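Local coordinates for protein uracil-DNA glycosylase (Epstein-Barr virus, PDB 6LYJ) that belongs to the uracil-DNA glycosylase superfamily, alpha/beta proteins built round a central four-stranded parallel sheet with helices packed against it, at residues A[173-178]-A[199-204]; A[150-155]-A[169-174]. All blocks are in the same frame, centred on the assembly; numbering follows the deposited sequence.

Contact 1 of 2, residues A[173-178]-A[199-204]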
ATOM      1  N   HIS A 173      -8.479   9.938  12.934  1.00 13.36           N
ATOM      2  CA  HIS A 173      -8.324  11.043  13.872  1.00 13.11           C
ATOM      3  C   HIS A 173      -6.935  11.663  13.750  1.00 13.51           C
ATOM      4  O   HIS A 173      -6.788  12.891  13.801  1.00 14.17           O
ATOM      5  CB  HIS A 173      -8.592  10.555  15.297  1.00 15.77           C
ATOM      6  CG  HIS A 173      -8.537  11.636  16.335  1.00 19.23           C
ATOM      7  ND1 HIS A 173      -9.515  12.600  16.459  1.00 19.94           N
ATOM      8  CD2 HIS A 173      -7.639  11.883  17.317  1.00 19.49           C
ATOM      9  CE1 HIS A 173      -9.211  13.405  17.462  1.00 20.63           C
ATOM     10  NE2 HIS A 173      -8.078  12.990  18.000  1.00 20.45           N
ATOM     11  N   VAL A 174      -5.906  10.825  13.586  1.00 11.85           N
ATOM     12  CA  VAL A 174      -4.544  11.321  13.386  1.00 15.92           C
ATOM     13  C   VAL A 174      -4.472  12.224  12.157  1.00 16.82           C
ATOM     14  O   VAL A 174      -3.857  13.295  12.190  1.00 14.09           O
ATOM     15  CB  VAL A 174      -3.552  10.149  13.276  1.00 18.56           C
ATOM     16  CG1 VAL A 174      -2.206  10.644  12.762  1.00 12.84           C
ATOM     17  CG2 VAL A 174      -3.385   9.467  14.626  1.00 17.09           C
ATOM     18  N   ILE A 175      -5.081  11.793  11.050  1.00 17.92           N
ATOM     19  CA  ILE A 175      -5.074  12.606   9.831  1.00 17.78           C
ATOM     20  C   ILE A 175      -5.760  13.944  10.085  1.00 17.34           C
ATOM     21  O   ILE A 175      -5.260  15.012   9.694  1.00 15.36           O
ATOM     22  CB  ILE A 175      -5.734  11.838   8.670  1.00 15.33           C
ATOM     23  CG1 ILE A 175      -4.890  10.613   8.298  1.00 16.29           C
ATOM     24  CG2 ILE A 175      -5.942  12.751   7.459  1.00 13.30           C
ATOM     25  CD1 ILE A 175      -5.609   9.612   7.392  1.00 15.70           C
ATOM     26  N   SER A 176      -6.930  13.898  10.730  1.00 15.64           N
ATOM     27  CA  SER A 176      -7.674  15.118  11.028  1.00 16.56           C
ATOM     28  C   SER A 176      -6.838  16.072  11.868  1.00 17.52           C
ATOM     29  O   SER A 176      -6.794  17.281  11.604  1.00 19.73           O
ATOM     30  CB  SER A 176      -8.978  14.773  11.750  1.00 20.79           C
ATOM     31  OG  SER A 176      -9.859  14.054  10.903  1.00 25.85           O
ATOM     32  N   LEU A 177      -6.151  15.540  12.875  1.00 15.92           N
ATOM     33  CA  LEU A 177      -5.370  16.387  13.766  1.00 18.42           C
ATOM     34  C   LEU A 177      -4.132  16.929  13.067  1.00 17.94           C
ATOM     35  O   LEU A 177      -3.718  18.058  13.330  1.00 20.10           O
ATOM     36  CB  LEU A 177      -5.003  15.622  15.037  1.00 20.17           C
ATOM     37  CG  LEU A 177      -5.910  15.973  16.220  1.00 30.28           C
ATOM     38  CD1 LEU A 177      -7.379  15.842  15.842  1.00 31.52           C
ATOM     39  CD2 LEU A 177      -5.596  15.100  17.412  1.00 38.43           C
ATOM     40  N   LEU A 178      -3.519  16.144  12.182  1.00 13.64           N
ATOM     41  CA  LEU A 178      -2.406  16.671  11.397  1.00 14.93           C
ATOM     42  C   LEU A 178      -2.865  17.850  10.550  1.00 16.66           C
ATOM     43  O   LEU A 178      -2.199  18.890  10.494  1.00 17.32           O
ATOM     44  CB  LEU A 178      -1.810  15.573  10.515  1.00 15.16           C
ATOM     45  CG  LEU A 178      -1.021  14.462  11.214  1.00 18.16           C
ATOM     46  CD1 LEU A 178      -0.853  13.287  10.277  1.00 15.96           C
ATOM     47  CD2 LEU A 178       0.339  14.977  11.679  1.00 17.08           C
ATOM     48  N   SER A 199     -11.423  14.059   2.386  1.00 23.91           N
ATOM     49  CA  SER A 199     -12.429  14.860   3.071  1.00 22.57           C
ATOM     50  C   SER A 199     -12.073  15.146   4.525  1.00 19.84           C
ATOM     51  O   SER A 199     -12.742  15.970   5.156  1.00 20.65           O
ATOM     52  CB  SER A 199     -13.787  14.161   2.988  1.00 18.14           C
ATOM     53  OG  SER A 199     -13.744  12.902   3.642  1.00 16.80           O
ATOM     54  N   LEU A 200     -11.051  14.482   5.069  1.00 16.92           N
ATOM     55  CA  LEU A 200     -10.552  14.792   6.402  1.00 19.85           C
ATOM     56  C   LEU A 200      -9.588  15.971   6.419  1.00 21.19           C
ATOM     57  O   LEU A 200      -9.303  16.498   7.500  1.00 23.75           O
ATOM     58  CB  LEU A 200      -9.845  13.570   7.000  1.00 17.74           C
ATOM     59  CG  LEU A 200     -10.663  12.292   7.197  1.00 16.54           C
ATOM     60  CD1 LEU A 200      -9.773  11.155   7.685  1.00 15.64           C
ATOM     61  CD2 LEU A 200     -11.789  12.541   8.180  1.00 20.75           C
ATOM     62  N   ILE A 201      -9.089  16.402   5.263  1.00 17.75           N
ATOM     63  CA  ILE A 201      -7.966  17.330   5.181  1.00 17.57           C
ATOM     64  C   ILE A 201      -8.462  18.685   4.699  1.00 19.58           C
ATOM     65  O   ILE A 201      -9.275  18.770   3.772  1.00 18.72           O
ATOM     66  CB  ILE A 201      -6.866  16.792   4.244  1.00 18.43           C
ATOM     67  CG1 ILE A 201      -6.405  15.402   4.696  1.00 18.91           C
ATOM     68  CG2 ILE A 201      -5.691  17.763   4.186  1.00 15.53           C
ATOM     69  CD1 ILE A 201      -5.736  14.593   3.600  1.00 12.95           C
ATOM     70  N   ASN A 202      -7.974  19.746   5.340  1.00 18.16           N
ATOM     71  CA  ASN A 202      -8.293  21.118   4.953  1.00 20.34           C
ATOM     72  C   ASN A 202      -7.446  21.470   3.735  1.00 23.67           C
ATOM     73  O   ASN A 202      -6.283  21.860   3.863  1.00 24.18           O
ATOM     74  CB  ASN A 202      -8.036  22.066   6.120  1.00 23.89           C
ATOM     75  CG  ASN A 202      -8.441  23.502   5.822  1.00 29.05           C
ATOM     76  OD1 ASN A 202      -8.591  23.900   4.668  1.00 29.46           O
ATOM     77  ND2 ASN A 202      -8.616  24.287   6.876  1.00 31.36           N
ATOM     78  N   SER A 203      -8.029  21.349   2.541  1.00 25.36           N
ATOM     79  CA  SER A 203      -7.278  21.558   1.308  1.00 32.15           C
ATOM     80  C   SER A 203      -7.042  23.029   0.985  1.00 36.90           C
ATOM     81  O   SER A 203      -6.451  23.326  -0.059  1.00 40.67           O
ATOM     82  CB  SER A 203      -7.991  20.883   0.131  1.00 36.01           C
ATOM     83  OG  SER A 203      -9.310  21.378  -0.025  1.00 42.15           O
ATOM     84  N   LYS A 204      -7.483  23.953   1.838  1.00 39.11           N
ATOM     85  CA  LYS A 204      -7.035  25.334   1.725  1.00 42.69           C
ATOM     86  C   LYS A 204      -5.727  25.581   2.466  1.00 37.70           C
ATOM     87  O   LYS A 204      -4.878  26.337   1.981  1.00 39.68           O
ATOM     88  CB  LYS A 204      -8.116  26.294   2.231  1.00 50.94           C
ATOM     89  CG  LYS A 204      -9.339  26.395   1.325  1.00 56.93           C
ATOM     90  CD  LYS A 204      -8.967  26.765  -0.112  1.00 61.70           C
ATOM     91  CE  LYS A 204      -8.118  28.037  -0.192  1.00 65.46           C
ATOM     92  NZ  LYS A 204      -8.906  29.273   0.062  1.00 68.13           N
TER
HETATM   93  O   HOH W   1     -10.934  16.323   9.692  1.00 24.28           O
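Ile175 and Ser176 of helix 167-181 meet Leu200 and Ile201, which lie in the loop between helix 191-195 and strand 207-211, so the contact illustrates how an alpha/beta fold packs a connecting loop against a helix that flanks its parallel sheet. The backbones come close, with Ser176 CA 5.5 Å from Leu200 CA.

Apolar packing centres on one methyl group. Ile175 has CG2 anti to its backbone N, beside the carbonyl carbon, which turns this branch toward the loop. There CG2 lies 4.0 Å from Leu200 CB and 3.9 Å from Ile201 CG1, bridging two consecutive loop residues. The side chain of Ile175 runs at about a right angle to that of Leu200 and more obliquely to that of Ile201. Both isoleucines are buried on the sheet side: Ile175 also touches Leu148 of strand 145-149, and Ile201 rests on Phe187 and Leu189 of strand 186-190. Ser176 adds a van der Waals approach, its OG 3.7 Å from Leu200 CD2.

Polar contacts occupy the more exposed side, where a water completes the junction. Ser176 OG bonds to this water and to Asp172 O one helical turn back. Farther along the loop, Asn202 N bonds to Ser179 OG of the same helix. The water lies 2.8 Å from Ser176 OG and donates to Leu200 O at 2.7 Å.

Contact 2 of 2, residues A[150-155]-A[169-174]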
ATOM      1  N   THR A 150      -3.248   3.287   7.267  1.00 16.40           N
ATOM      2  CA  THR A 150      -4.509   3.538   7.958  1.00 16.75           C
ATOM      3  C   THR A 150      -4.860   2.401   8.915  1.00 17.64           C
ATOM      4  O   THR A 150      -5.538   2.628   9.924  1.00 15.01           O
ATOM      5  CB  THR A 150      -5.644   3.751   6.948  1.00 19.92           C
ATOM      6  OG1 THR A 150      -5.617   2.715   5.963  1.00 28.30           O
ATOM      7  CG2 THR A 150      -5.508   5.093   6.247  1.00 19.85           C
ATOM      8  N   ILE A 151      -4.413   1.183   8.616  1.00 15.56           N
ATOM      9  CA  ILE A 151      -4.548   0.028   9.498  1.00 13.15           C
ATOM     10  C   ILE A 151      -3.154  -0.359   9.967  1.00 14.56           C
ATOM     11  O   ILE A 151      -2.247  -0.538   9.145  1.00 16.97           O
ATOM     12  CB  ILE A 151      -5.244  -1.152   8.793  1.00 13.74           C
ATOM     13  CG1 ILE A 151      -6.560  -0.714   8.148  1.00 12.48           C
ATOM     14  CG2 ILE A 151      -5.479  -2.301   9.762  1.00 14.01           C
ATOM     15  CD1 ILE A 151      -7.541  -0.079   9.123  1.00 16.74           C
ATOM     16  N   LEU A 152      -2.969  -0.478  11.282  1.00 15.69           N
ATOM     17  CA  LEU A 152      -1.619  -0.560  11.828  1.00 18.35           C
ATOM     18  C   LEU A 152      -1.157  -1.984  12.123  1.00 16.08           C
ATOM     19  O   LEU A 152       0.033  -2.182  12.388  1.00 16.43           O
ATOM     20  CB  LEU A 152      -1.503   0.289  13.105  1.00 10.38           C
ATOM     21  CG  LEU A 152      -1.632   1.800  12.886  1.00 16.70           C
ATOM     22  CD1 LEU A 152      -1.532   2.572  14.196  1.00 15.02           C
ATOM     23  CD2 LEU A 152      -0.598   2.295  11.888  1.00 15.98           C
ATOM     24  N   THR A 153      -2.050  -2.973  12.078  1.00 10.65           N
ATOM     25  CA  THR A 153      -1.660  -4.361  12.277  1.00 16.43           C
ATOM     26  C   THR A 153      -2.340  -5.235  11.231  1.00 15.80           C
ATOM     27  O   THR A 153      -3.279  -4.810  10.552  1.00 13.97           O
ATOM     28  CB  THR A 153      -2.000  -4.850  13.699  1.00 17.64           C
ATOM     29  OG1 THR A 153      -3.388  -4.621  13.969  1.00 16.07           O
ATOM     30  CG2 THR A 153      -1.152  -4.120  14.743  1.00 11.46           C
ATOM     31  N   VAL A 154      -1.843  -6.463  11.094  1.00 13.63           N
ATOM     32  CA  VAL A 154      -2.429  -7.435  10.176  1.00 16.04           C
ATOM     33  C   VAL A 154      -2.033  -8.833  10.638  1.00 20.36           C
ATOM     34  O   VAL A 154      -0.919  -9.048  11.125  1.00 18.51           O
ATOM     35  CB  VAL A 154      -1.991  -7.159   8.716  1.00 14.05           C
ATOM     36  CG1 VAL A 154      -0.484  -7.362   8.546  1.00 15.21           C
ATOM     37  CG2 VAL A 154      -2.781  -8.020   7.740  1.00 13.11           C
ATOM     38  N   GLN A 155      -2.953  -9.784  10.491  1.00 23.42           N
ATOM     39  CA  GLN A 155      -2.628 -11.181  10.745  1.00 23.77           C
ATOM     40  C   GLN A 155      -1.830 -11.747   9.574  1.00 20.56           C
ATOM     41  O   GLN A 155      -2.094 -11.423   8.412  1.00 19.35           O
ATOM     42  CB  GLN A 155      -3.896 -12.007  10.974  1.00 25.94           C
ATOM     43  CG  GLN A 155      -3.619 -13.455  11.375  1.00 28.70           C
ATOM     44  CD  GLN A 155      -4.880 -14.289  11.538  1.00 29.57           C
ATOM     45  OE1 GLN A 155      -5.917 -13.796  11.982  1.00 29.20           O
ATOM     46  NE2 GLN A 155      -4.789 -15.566  11.187  1.00 29.27           N
ATOM     47  N   TRP A 169     -10.540   4.256  12.900  1.00 17.06           N
ATOM     48  CA  TRP A 169     -10.930   5.403  13.718  1.00 19.22           C
ATOM     49  C   TRP A 169      -9.708   6.184  14.194  1.00 17.45           C
ATOM     50  O   TRP A 169      -9.664   7.420  14.096  1.00 16.38           O
ATOM     51  CB  TRP A 169     -11.765   4.931  14.912  1.00 20.20           C
ATOM     52  CG  TRP A 169     -11.755   5.894  16.053  1.00 20.49           C
ATOM     53  CD1 TRP A 169     -12.543   6.997  16.203  1.00 23.92           C
ATOM     54  CD2 TRP A 169     -10.891   5.857  17.194  1.00 19.24           C
ATOM     55  NE1 TRP A 169     -12.229   7.645  17.374  1.00 24.76           N
ATOM     56  CE2 TRP A 169     -11.216   6.966  17.999  1.00 24.24           C
ATOM     57  CE3 TRP A 169      -9.874   4.992  17.614  1.00 18.56           C
ATOM     58  CZ2 TRP A 169     -10.562   7.233  19.201  1.00 22.75           C
ATOM     59  CZ3 TRP A 169      -9.224   5.263  18.807  1.00 15.67           C
ATOM     60  CH2 TRP A 169      -9.574   6.371  19.587  1.00 19.59           C
ATOM     61  N   PHE A 170      -8.680   5.472  14.662  1.00 17.17           N
ATOM     62  CA  PHE A 170      -7.508   6.142  15.217  1.00 16.66           C
ATOM     63  C   PHE A 170      -6.741   6.889  14.134  1.00 17.80           C
ATOM     64  O   PHE A 170      -6.373   8.055  14.316  1.00 17.01           O
ATOM     65  CB  PHE A 170      -6.602   5.135  15.927  1.00 13.47           C
ATOM     66  CG  PHE A 170      -5.283   5.718  16.367  1.00 15.58           C
ATOM     67  CD1 PHE A 170      -5.242   6.723  17.321  1.00 18.14           C
ATOM     68  CD2 PHE A 170      -4.088   5.262  15.830  1.00 14.53           C
ATOM     69  CE1 PHE A 170      -4.031   7.274  17.727  1.00 19.59           C
ATOM     70  CE2 PHE A 170      -2.871   5.804  16.237  1.00 18.43           C
ATOM     71  CZ  PHE A 170      -2.846   6.809  17.186  1.00 18.89           C
ATOM     72  N   THR A 171      -6.469   6.228  13.003  1.00 18.61           N
ATOM     73  CA  THR A 171      -5.681   6.885  11.962  1.00 17.87           C
ATOM     74  C   THR A 171      -6.466   7.997  11.272  1.00 19.10           C
ATOM     75  O   THR A 171      -5.871   9.006  10.871  1.00 14.92           O
ATOM     76  CB  THR A 171      -5.160   5.861  10.947  1.00 16.10           C
ATOM     77  OG1 THR A 171      -6.241   5.076  10.425  1.00 15.85           O
ATOM     78  CG2 THR A 171      -4.134   4.943  11.603  1.00 15.79           C
ATOM     79  N   ASP A 172      -7.792   7.853  11.132  1.00 18.81           N
ATOM     80  CA  ASP A 172      -8.621   8.975  10.701  1.00 17.96           C
ATOM     81  C   ASP A 172      -8.428  10.174  11.619  1.00 16.27           C
ATOM     82  O   ASP A 172      -8.264  11.312  11.156  1.00 14.72           O
ATOM     83  CB  ASP A 172     -10.098   8.570  10.682  1.00 14.94           C
ATOM     84  CG  ASP A 172     -10.498   7.828   9.415  1.00 16.73           C
ATOM     85  OD1 ASP A 172      -9.649   7.628   8.522  1.00 16.52           O
ATOM     86  OD2 ASP A 172     -11.682   7.443   9.325  1.00 19.90           O
ATOM     87  N   HIS A 173      -8.479   9.938  12.934  1.00 13.36           N
ATOM     88  CA  HIS A 173      -8.324  11.043  13.872  1.00 13.11           C
ATOM     89  C   HIS A 173      -6.935  11.663  13.750  1.00 13.51           C
ATOM     90  O   HIS A 173      -6.788  12.891  13.801  1.00 14.17           O
ATOM     91  CB  HIS A 173      -8.592  10.555  15.297  1.00 15.77           C
ATOM     92  CG  HIS A 173      -8.537  11.636  16.335  1.00 19.23           C
ATOM     93  ND1 HIS A 173      -9.515  12.600  16.459  1.00 19.94           N
ATOM     94  CD2 HIS A 173      -7.639  11.883  17.317  1.00 19.49           C
ATOM     95  CE1 HIS A 173      -9.211  13.405  17.462  1.00 20.63           C
ATOM     96  NE2 HIS A 173      -8.078  12.990  18.000  1.00 20.45           N
ATOM     97  N   VAL A 174      -5.906  10.825  13.586  1.00 11.85           N
ATOM     98  CA  VAL A 174      -4.544  11.321  13.386  1.00 15.92           C
ATOM     99  C   VAL A 174      -4.472  12.224  12.157  1.00 16.82           C
ATOM    100  O   VAL A 174      -3.857  13.295  12.190  1.00 14.09           O
ATOM    101  CB  VAL A 174      -3.552  10.149  13.276  1.00 18.56           C
ATOM    102  CG1 VAL A 174      -2.206  10.644  12.762  1.00 12.84           C
ATOM    103  CG2 VAL A 174      -3.385   9.467  14.626  1.00 17.09           C
TER
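Thr171 turns its CB toward the backbone of Thr150, and the hydroxyl does the gripping: OG1 donates to Thr150 O at 2.6 Å. The donor lies in the carbonyl plane on a lone pair, with a C=O...OG1 angle of 119°. A chi1 of 54° sets OG1 between the backbone N and carbonyl carbon of Thr171, where Trp167 O, one turn earlier, is also within hydrogen-bonding distance and probably shares the single proton. The hydroxyl thus links its own helix to the start of the loop that leaves strand 145-149. The methyl of Thr171 flanks the same acceptor, CG2 lying 3.2 Å from Thr150 O, and its other neighbour is Leu152, whose CG is 4.2 Å away.

Leu152 points toward the helix and crosses Phe170 at about a right angle. Its CD1 approaches the ring at the edge, near the ring plane, 4.1 Å from Phe170 CE2. One face of that ring is taken by Val174 CG2, 3.7 Å above the plane and offset toward the rim. Phe170 is further enclosed by Leu38 and Leu48 of two other helices.

Thr150 OG1 offers its single proton to Gly89 O, Gln90 O or both, tying the residue to the adjoining strand end. The contact thereby fastens loop to helix in a beta-alpha-beta crossover, whose parallel strands 145-149 and 186-190 have 85-89 between them.

In the fold
Read from the N terminus, the chain leaves edge strand 145-149 and enters 150-155, then passes through a loop to helix 167-181, whose early turns close contact 2 across 13 intervening residues. The same helix continues into contact 1, sharing His173 and Val174; beyond it come strand 186-190, helix 191-195 and the loop 199-204, which returns to the helix and closes the second, longer loop. The two loops therefore follow one another and overlap on the helix. Their centres are about 15 Å apart, yet they touch where Leu200 CD1 packs 3.6 Å from Asp172 OD1. Together they tie the loop after strand 145-149 and the loop before strand 207-211 to the same helix, 167-181.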